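Local coordinates for uncharacterized protein (Leptospirillum rubarum, PDB 3OMD), which is of unknown function but belongs to the DUF5069 family and folds as a single chain of alpha helices and loops, with no strands, at residues A[20-34]-A[65-79]. Residues are numbered along the deposited sequence; the frame is centred on the assembly and turned at random.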
loop_
_atom_site.group_PDB
_atom_site.type_symbol
_atom_site.label_atom_id
_atom_site.label_comp_id
_atom_site.label_asym_id
_atom_site.label_seq_id
_atom_site.Cartn_x
_atom_site.Cartn_y
_atom_site.Cartn_z
ATOM N N LEU A 20 -5.848 8.800 -0.525
ATOM C CA LEU A 20 -5.249 10.102 -0.823
ATOM C C LEU A 20 -5.598 10.342 -2.281
ATOM O O LEU A 20 -5.354 9.503 -3.112
ATOM C CB LEU A 20 -3.727 10.044 -0.641
ATOM C CG LEU A 20 -2.954 11.329 -1.027
ATOM C CD1 LEU A 20 -3.430 12.555 -0.279
ATOM C CD2 LEU A 20 -1.444 11.091 -0.800
ATOM N N GLY A 21 -6.173 11.507 -2.586
ATOM C CA GLY A 21 -6.598 11.763 -3.971
ATOM C C GLY A 21 -7.640 10.742 -4.445
ATOM O O GLY A 21 -7.742 10.461 -5.637
ATOM N N GLY A 22 -8.364 10.168 -3.491
ATOM C CA GLY A 22 -9.356 9.143 -3.788
ATOM C C GLY A 22 -8.773 7.744 -3.966
ATOM O O GLY A 22 -9.565 6.789 -4.128
HETATM N N MSE A 23 -7.438 7.607 -3.907
HETATM C CA MSE A 23 -6.829 6.293 -4.250
HETATM C C MSE A 23 -6.408 5.516 -3.004
HETATM O O MSE A 23 -5.776 6.056 -2.092
HETATM C CB MSE A 23 -5.597 6.414 -5.131
HETATM C CG MSE A 23 -5.366 7.661 -5.803
HETATM SE SE MSE A 23 -3.780 7.217 -6.762
HETATM C CE MSE A 23 -3.958 5.281 -6.508
ATOM N N ASP A 24 -6.703 4.218 -3.023
ATOM C CA ASP A 24 -6.115 3.253 -2.057
ATOM C C ASP A 24 -4.623 3.081 -2.392
ATOM O O ASP A 24 -4.145 3.480 -3.467
ATOM C CB ASP A 24 -6.764 1.882 -2.272
ATOM C CG ASP A 24 -8.175 1.807 -1.798
ATOM O OD1 ASP A 24 -8.665 2.692 -1.039
ATOM O OD2 ASP A 24 -8.882 0.814 -2.169
ATOM N N HIS A 25 -3.909 2.478 -1.445
ATOM C CA HIS A 25 -2.483 2.114 -1.527
ATOM C C HIS A 25 -1.507 3.288 -1.538
ATOM O O HIS A 25 -0.360 3.128 -1.094
ATOM C CB HIS A 25 -2.166 1.188 -2.732
ATOM C CG HIS A 25 -0.963 0.343 -2.485
ATOM N ND1 HIS A 25 -0.947 -0.618 -1.495
ATOM C CD2 HIS A 25 0.299 0.391 -2.995
ATOM C CE1 HIS A 25 0.261 -1.151 -1.436
ATOM N NE2 HIS A 25 1.034 -0.557 -2.333
ATOM N N LEU A 26 -1.930 4.453 -2.063
ATOM C CA LEU A 26 -0.957 5.559 -2.283
ATOM C C LEU A 26 -0.284 6.003 -0.965
ATOM O O LEU A 26 0.959 6.127 -0.906
ATOM C CB LEU A 26 -1.650 6.723 -3.002
ATOM C CG LEU A 26 -0.756 7.960 -3.186
ATOM C CD1 LEU A 26 0.563 7.644 -3.906
ATOM C CD2 LEU A 26 -1.582 9.049 -3.946
ATOM N N LYS A 27 -1.064 6.241 0.103
ATOM C CA LYS A 27 -0.404 6.633 1.382
ATOM C C LYS A 27 0.565 5.535 1.839
ATOM O O LYS A 27 1.659 5.836 2.316
ATOM C CB LYS A 27 -1.452 6.872 2.470
ATOM C CG LYS A 27 -2.212 8.205 2.286
ATOM C CD LYS A 27 -3.078 8.459 3.509
ATOM C CE LYS A 27 -3.814 9.787 3.370
ATOM N NZ LYS A 27 -4.614 10.093 4.618
ATOM N N ARG A 28 0.111 4.272 1.752
ATOM C CA ARG A 28 0.898 3.150 2.231
ATOM C C ARG A 28 2.232 3.059 1.471
ATOM O O ARG A 28 3.299 2.849 2.071
ATOM C CB ARG A 28 0.087 1.862 2.030
ATOM C CG ARG A 28 0.795 0.598 2.575
ATOM C CD ARG A 28 -0.186 -0.539 2.551
ATOM N NE ARG A 28 0.358 -1.727 3.215
ATOM C CZ ARG A 28 0.320 -1.932 4.531
ATOM N NH1 ARG A 28 -0.283 -1.062 5.338
ATOM N NH2 ARG A 28 0.858 -3.050 5.034
ATOM N N VAL A 29 2.172 3.195 0.149
ATOM C CA VAL A 29 3.403 3.101 -0.628
ATOM C C VAL A 29 4.274 4.345 -0.527
ATOM O O VAL A 29 5.491 4.225 -0.691
ATOM C CB VAL A 29 3.102 2.662 -2.093
ATOM C CG1 VAL A 29 2.532 3.809 -2.950
ATOM C CG2 VAL A 29 4.347 2.090 -2.735
ATOM N N ILE A 30 3.680 5.522 -0.302
ATOM C CA ILE A 30 4.524 6.657 0.124
ATOM C C ILE A 30 5.379 6.272 1.333
ATOM O O ILE A 30 6.601 6.489 1.354
ATOM C CB ILE A 30 3.662 7.902 0.398
ATOM C CG1 ILE A 30 3.123 8.449 -0.943
ATOM C CG2 ILE A 30 4.474 9.012 1.149
ATOM C CD1 ILE A 30 1.978 9.516 -0.694
ATOM N N ASP A 31 4.729 5.688 2.334
ATOM C CA ASP A 31 5.454 5.350 3.565
ATOM C C ASP A 31 6.529 4.315 3.290
ATOM O O ASP A 31 7.645 4.426 3.793
ATOM C CB ASP A 31 4.481 4.809 4.603
ATOM C CG ASP A 31 3.520 5.866 5.120
ATOM O OD1 ASP A 31 3.732 7.089 4.903
ATOM O OD2 ASP A 31 2.500 5.484 5.758
ATOM N N LYS A 32 6.183 3.313 2.487
ATOM C CA LYS A 32 7.160 2.262 2.172
ATOM C C LYS A 32 8.310 2.829 1.335
ATOM O O LYS A 32 9.467 2.423 1.535
ATOM C CB LYS A 32 6.499 1.092 1.414
ATOM C CG LYS A 32 5.512 0.317 2.339
ATOM C CD LYS A 32 4.631 -0.696 1.591
ATOM C CE LYS A 32 5.490 -1.731 0.977
ATOM N NZ LYS A 32 4.625 -2.638 0.084
ATOM N N ALA A 33 8.016 3.760 0.416
ATOM C CA ALA A 33 9.075 4.390 -0.350
ATOM C C ALA A 33 10.026 5.155 0.543
ATOM O O ALA A 33 11.238 5.115 0.362
ATOM C CB ALA A 33 8.491 5.304 -1.411
ATOM N N ARG A 34 9.479 5.864 1.521
ATOM C CA ARG A 34 10.367 6.579 2.445
ATOM C C ARG A 34 11.259 5.636 3.226
ATOM O O ARG A 34 12.467 5.930 3.400
ATOM C CB ARG A 34 9.558 7.473 3.372
ATOM C CG ARG A 34 8.823 8.594 2.607
ATOM C CD ARG A 34 8.214 9.662 3.562
ATOM N NE ARG A 34 7.200 10.513 2.949
ATOM C CZ ARG A 34 7.403 11.451 2.023
ATOM N NH1 ARG A 34 8.631 11.773 1.592
ATOM N NH2 ARG A 34 6.335 12.089 1.543
ATOM N N PHE A 65 9.349 7.009 -8.430
ATOM C CA PHE A 65 8.487 7.345 -7.297
ATOM C C PHE A 65 9.274 7.484 -5.999
ATOM O O PHE A 65 9.074 8.474 -5.268
ATOM C CB PHE A 65 7.394 6.279 -7.202
ATOM C CG PHE A 65 6.397 6.515 -6.097
ATOM C CD1 PHE A 65 5.254 7.261 -6.328
ATOM C CD2 PHE A 65 6.593 5.962 -4.842
ATOM C CE1 PHE A 65 4.316 7.445 -5.317
ATOM C CE2 PHE A 65 5.673 6.169 -3.812
ATOM C CZ PHE A 65 4.524 6.915 -4.049
ATOM N N ALA A 66 10.206 6.553 -5.738
ATOM C CA ALA A 66 10.996 6.636 -4.519
ATOM C C ALA A 66 11.853 7.896 -4.544
ATOM O O ALA A 66 12.009 8.539 -3.515
ATOM C CB ALA A 66 11.871 5.359 -4.321
ATOM N N GLU A 67 12.429 8.231 -5.695
ATOM C CA GLU A 67 13.211 9.472 -5.791
ATOM C C GLU A 67 12.345 10.708 -5.576
ATOM O O GLU A 67 12.750 11.662 -4.887
ATOM C CB GLU A 67 13.907 9.577 -7.151
ATOM C CG GLU A 67 14.804 10.854 -7.290
ATOM C CD GLU A 67 15.969 10.906 -6.292
ATOM O OE1 GLU A 67 16.434 9.809 -5.871
ATOM O OE2 GLU A 67 16.408 12.037 -5.920
ATOM N N ALA A 68 11.128 10.671 -6.116
ATOM C CA ALA A 68 10.249 11.822 -6.029
ATOM C C ALA A 68 9.845 12.138 -4.597
ATOM O O ALA A 68 9.720 13.328 -4.238
ATOM C CB ALA A 68 8.988 11.609 -6.881
ATOM N N VAL A 69 9.667 11.117 -3.762
ATOM C CA VAL A 69 9.230 11.377 -2.403
ATOM C C VAL A 69 10.311 12.074 -1.572
ATOM O O VAL A 69 9.965 12.783 -0.626
ATOM C CB VAL A 69 8.681 10.124 -1.674
ATOM C CG1 VAL A 69 7.560 9.486 -2.457
ATOM C CG2 VAL A 69 9.784 9.166 -1.322
ATOM N N LYS A 70 11.577 11.967 -1.987
ATOM C CA LYS A 70 12.682 12.624 -1.259
ATOM C C LYS A 70 12.602 14.137 -1.193
ATOM O O LYS A 70 13.149 14.721 -0.251
ATOM C CB LYS A 70 14.048 12.252 -1.846
ATOM C CG LYS A 70 14.292 10.750 -1.821
ATOM C CD LYS A 70 15.696 10.461 -2.394
ATOM C CE LYS A 70 16.102 8.994 -2.438
ATOM N NZ LYS A 70 17.476 8.744 -3.053
ATOM N N SER A 71 12.049 14.802 -2.208
ATOM C CA SER A 71 11.912 16.263 -2.155
ATOM C C SER A 71 10.472 16.694 -1.864
ATOM O O SER A 71 10.150 17.897 -1.876
ATOM C CB SER A 71 12.415 16.919 -3.440
ATOM O OG SER A 71 11.641 16.401 -4.515
ATOM N N ARG A 72 9.607 15.715 -1.586
ATOM C CA ARG A 72 8.162 15.942 -1.379
ATOM C C ARG A 72 7.681 15.323 -0.069
ATOM O O ARG A 72 7.087 14.241 -0.061
ATOM C CB ARG A 72 7.415 15.317 -2.557
ATOM C CG ARG A 72 7.781 16.060 -3.859
ATOM C CD ARG A 72 7.230 15.341 -5.111
ATOM N NE ARG A 72 7.520 16.114 -6.312
ATOM C CZ ARG A 72 8.656 16.037 -7.016
ATOM N NH1 ARG A 72 9.651 15.197 -6.661
ATOM N NH2 ARG A 72 8.800 16.813 -8.089
ATOM N N PRO A 73 7.909 16.000 1.054
ATOM C CA PRO A 73 7.648 15.460 2.372
ATOM C C PRO A 73 6.173 15.374 2.728
ATOM O O PRO A 73 5.801 14.577 3.600
ATOM C CB PRO A 73 8.363 16.458 3.322
ATOM C CG PRO A 73 8.450 17.706 2.535
ATOM C CD PRO A 73 8.630 17.291 1.113
ATOM N N GLN A 74 5.338 16.131 2.017
ATOM C CA GLN A 74 3.931 16.149 2.321
ATOM C C GLN A 74 3.152 15.319 1.297
ATOM O O GLN A 74 3.458 15.322 0.104
ATOM C CB GLN A 74 3.419 17.575 2.305
ATOM C CG GLN A 74 4.208 18.563 3.190
ATOM C CD GLN A 74 4.444 18.062 4.628
ATOM O OE1 GLN A 74 5.511 18.322 5.222
ATOM N NE2 GLN A 74 3.464 17.352 5.196
ATOM N N ASP A 75 2.106 14.670 1.781
ATOM C CA ASP A 75 1.205 13.870 0.928
ATOM C C ASP A 75 0.720 14.675 -0.288
ATOM O O ASP A 75 0.618 14.120 -1.371
ATOM C CB ASP A 75 -0.028 13.419 1.734
ATOM C CG ASP A 75 0.221 12.194 2.576
ATOM O OD1 ASP A 75 1.309 11.576 2.529
ATOM O OD2 ASP A 75 -0.720 11.836 3.303
ATOM N N GLN A 76 0.338 15.939 -0.091
ATOM C CA GLN A 76 -0.200 16.688 -1.211
ATOM C C GLN A 76 0.847 16.816 -2.303
ATOM O O GLN A 76 0.512 16.816 -3.494
ATOM C CB GLN A 76 -0.742 18.052 -0.784
ATOM C CG GLN A 76 -2.165 17.951 -0.162
ATOM C CD GLN A 76 -3.258 17.542 -1.173
ATOM O OE1 GLN A 76 -3.383 18.139 -2.246
ATOM N NE2 GLN A 76 -4.040 16.540 -0.825
ATOM N N ASP A 77 2.122 16.906 -1.906
ATOM C CA ASP A 77 3.142 17.049 -2.900
ATOM C C ASP A 77 3.402 15.749 -3.638
ATOM O O ASP A 77 3.602 15.751 -4.867
ATOM C CB ASP A 77 4.371 17.690 -2.284
ATOM C CG ASP A 77 4.069 19.185 -1.946
ATOM O OD1 ASP A 77 3.549 19.894 -2.842
ATOM O OD2 ASP A 77 4.206 19.599 -0.807
HETATM N N MSE A 78 3.343 14.629 -2.923
HETATM C CA MSE A 78 3.484 13.372 -3.623
HETATM C C MSE A 78 2.274 13.098 -4.535
HETATM O O MSE A 78 2.407 12.571 -5.628
HETATM C CB MSE A 78 3.672 12.226 -2.626
HETATM C CG MSE A 78 4.995 12.093 -2.104
HETATM SE SE MSE A 78 6.269 11.893 -3.707
HETATM C CE MSE A 78 5.465 10.404 -4.722
ATOM N N LEU A 79 1.083 13.477 -4.079
ATOM C CA LEU A 79 -0.116 13.306 -4.908
ATOM C C LEU A 79 0.010 14.133 -6.191
ATOM O O LEU A 79 -0.324 13.644 -7.292
ATOM C CB LEU A 79 -1.382 13.697 -4.124
ATOM C CG LEU A 79 -2.713 13.659 -4.922
ATOM C CD1 LEU A 79 -2.976 12.229 -5.419
ATOM C CD2 LEU A 79 -3.842 14.149 -4.071
HETATM O O HOH W 1 3.880 11.936 3.094
#
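R34, on helix 26-38, reaches across to the turn that joins helices 62-69 and 75-85. Its CB leads to CG, which brushes V69 CG2; from there the chain runs extended through CD to NE and carries the guanidinium to a row of backbone carbonyls. NH1 donates to V69 O at 2.8 Å, from above the carbonyl plane, while R72 N reaches that oxygen from the opposite face; NH1 also bonds Y2 OH and, weakly, R72 O. NH2 meets R72 O, also at 2.8 Å, nearly straight (162°) and on a lone pair in the carbonyl plane. One face of the group lies against V69 CB, and a water links NH2 to D75 OD1. A methionine here would probably leave R72 O without its strong donor and free the turn to shift.

Alongside, F65 is the knob in a hole formed by L26, V29, I30 and A33. With CG anti to the backbone N (chi1 -178°), its ring meets L26 CD1, V29 O and A33 CB at its edge, while CZ lies 3.7 Å from I30 CG1; A33 is small enough to admit CE2. Farther along, L26 CD2 meets L79 CD1 at 3.8 Å, and G21, without a side chain, lets L79 CD2 approach its CA to 3.6 Å. D75, salt-bridged to R14, sits beside K27, which pairs with D18. Apolar packing thus joins helix 26-38 to two helices nearly perpendicular to it, while one arginine donates to two carbonyls of the turn linking those two.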